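Local atomic coordinates of disulphide isomerase (Xylella fastidiosa, PDB entry 3FK8), a protein that probably acts as a thiol-disulphide isomerase of the thioredoxin family, rearranging disulphide bonds in other proteins. Residues Q122-Y125 against D126-K130. Numbering follows the deposited sequence. Where two conformers were deposited one is given.
Sequences QGIY and DFFAK
Gln122 and Asp126 are joined twice, one turn apart on helix 121-132. Asp126 N donates to Gln122 O at 2.8 Å. Gln122 NE2 donates to Asp126 OD1, also at 2.8 Å. The acceptor lies close to the amide plane of Gln122, but the amide meets OD1 from above the carboxylate plane. The two flat groups are turned 52° apart. Gln122 CG is anti to the backbone N (chi1 -175°), which starts the chain toward Asp126; the chi2 bend keeps the amide there.

The backbone bonds continue with Phe127 N to Gly123 O, Phe128 N to Ile124 O and Ala129 N to Tyr125 O.

Asp126 OD1 also lies at the edge of the Tyr125 ring, in its plane, 3.6 Å from Tyr125 CD2. Further along, Tyr125 CE2 rests 3.8 Å from Ala129 CB. Lys55 makes a cation-pi contact with Tyr125. Ile124 CG2 lies 4.1 Å from Phe128 CE2, the side chains side by side, and both touch Leu51 of helix 42-51.

This is an amphipathic C-terminal helix of a thioredoxin-like domain. Its apolar side packs on helices 42-51 and 54-63. On the exposed side, the Gln122 amide gives the Asp126 carboxylate a neutral donor, which probably steadies its negative charge.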
loop_
_atom_site.group_PDB
_atom_site.type_symbol
_atom_site.label_atom_id
_atom_site.label_comp_id
_atom_site.label_asym_id
_atom_site.label_seq_id
_atom_site.Cartn_x
_atom_site.Cartn_y
_atom_site.Cartn_z
ATOM N N GLN A 122 7.282 4.700 -14.797
ATOM C CA GLN A 122 6.102 5.137 -15.494
ATOM C C GLN A 122 4.959 4.099 -15.327
ATOM O O GLN A 122 3.787 4.473 -15.177
ATOM C CB GLN A 122 6.389 5.310 -16.995
ATOM C CG GLN A 122 5.152 5.894 -17.732
ATOM C CD GLN A 122 4.819 7.300 -17.282
ATOM O OE1 GLN A 122 5.689 8.165 -17.229
ATOM N NE2 GLN A 122 3.599 7.567 -17.014
ATOM N N GLY A 123 5.288 2.786 -15.345
ATOM C CA GLY A 123 4.270 1.743 -15.116
ATOM C C GLY A 123 3.675 1.883 -13.718
ATOM O O GLY A 123 2.470 1.744 -13.558
ATOM N N ILE A 124 4.518 2.183 -12.724
ATOM C CA ILE A 124 4.036 2.355 -11.372
ATOM C C ILE A 124 3.173 3.625 -11.272
ATOM O O ILE A 124 2.060 3.610 -10.711
ATOM C CB ILE A 124 5.225 2.299 -10.365
ATOM C CG1 ILE A 124 5.711 0.856 -10.341
ATOM C CG2 ILE A 124 4.822 2.798 -8.962
ATOM C CD1 ILE A 124 7.061 0.680 -9.666
ATOM N N TYR A 125 3.664 4.725 -11.862
ATOM C CA TYR A 125 2.878 5.933 -11.926
ATOM C C TYR A 125 1.508 5.660 -12.551
ATOM O O TYR A 125 0.479 6.048 -11.985
ATOM C CB TYR A 125 3.634 7.015 -12.715
ATOM C CG TYR A 125 2.811 8.283 -12.839
ATOM C CD1 TYR A 125 2.871 9.267 -11.855
ATOM C CD2 TYR A 125 1.919 8.468 -13.910
ATOM C CE1 TYR A 125 2.089 10.447 -11.953
ATOM C CE2 TYR A 125 1.143 9.605 -14.016
ATOM C CZ TYR A 125 1.221 10.593 -13.029
ATOM O OH TYR A 125 0.466 11.747 -13.126
ATOM N N ASP A 126 1.489 4.963 -13.688
ATOM C CA ASP A 126 0.231 4.773 -14.417
ATOM C C ASP A 126 -0.745 3.956 -13.554
ATOM O O ASP A 126 -1.976 4.182 -13.582
ATOM C CB ASP A 126 0.456 4.071 -15.747
ATOM C CG ASP A 126 1.098 4.965 -16.792
ATOM O OD1 ASP A 126 1.150 6.195 -16.588
ATOM O OD2 ASP A 126 1.574 4.386 -17.776
ATOM N N PHE A 127 -0.223 2.957 -12.843
ATOM C CA PHE A 127 -1.076 2.110 -12.006
ATOM C C PHE A 127 -1.813 2.982 -10.974
ATOM O O PHE A 127 -3.041 2.886 -10.795
ATOM C CB PHE A 127 -0.216 1.052 -11.300
ATOM C CG PHE A 127 -1.026 0.178 -10.379
ATOM C CD1 PHE A 127 -1.588 -0.988 -10.858
ATOM C CD2 PHE A 127 -1.248 0.554 -9.057
ATOM C CE1 PHE A 127 -2.386 -1.785 -10.021
ATOM C CE2 PHE A 127 -2.048 -0.248 -8.197
ATOM C CZ PHE A 127 -2.586 -1.386 -8.684
ATOM N N PHE A 128 -1.090 3.822 -10.252
ATOM C CA PHE A 128 -1.714 4.639 -9.223
ATOM C C PHE A 128 -2.532 5.799 -9.787
ATOM O O PHE A 128 -3.596 6.136 -9.283
ATOM C CB PHE A 128 -0.650 5.094 -8.192
ATOM C CG PHE A 128 -0.151 3.957 -7.345
ATOM C CD1 PHE A 128 -0.944 3.512 -6.254
ATOM C CD2 PHE A 128 0.981 3.239 -7.666
ATOM C CE1 PHE A 128 -0.544 2.431 -5.487
ATOM C CE2 PHE A 128 1.356 2.139 -6.926
ATOM C CZ PHE A 128 0.594 1.727 -5.837
ATOM N N ALA A 129 -2.084 6.334 -10.920
ATOM C CA ALA A 129 -2.822 7.410 -11.598
ATOM C C ALA A 129 -4.201 6.925 -12.038
ATOM O O ALA A 129 -5.183 7.689 -11.927
ATOM C CB ALA A 129 -2.031 7.946 -12.794
ATOM N N LYS A 130 -4.317 5.691 -12.548
ATOM C CA LYS A 130 -5.609 5.141 -12.953
ATOM C C LYS A 130 -6.603 5.179 -11.804
ATOM O O LYS A 130 -7.788 5.453 -12.015
ATOM C CB LYS A 130 -5.459 3.722 -13.486
ATOM C CG LYS A 130 -6.698 3.186 -14.189
ATOM C CD LYS A 130 -6.339 2.703 -15.568
ATOM C CE LYS A 130 -5.391 1.519 -15.483
ATOM N NZ LYS A 130 -4.072 1.849 -14.867
#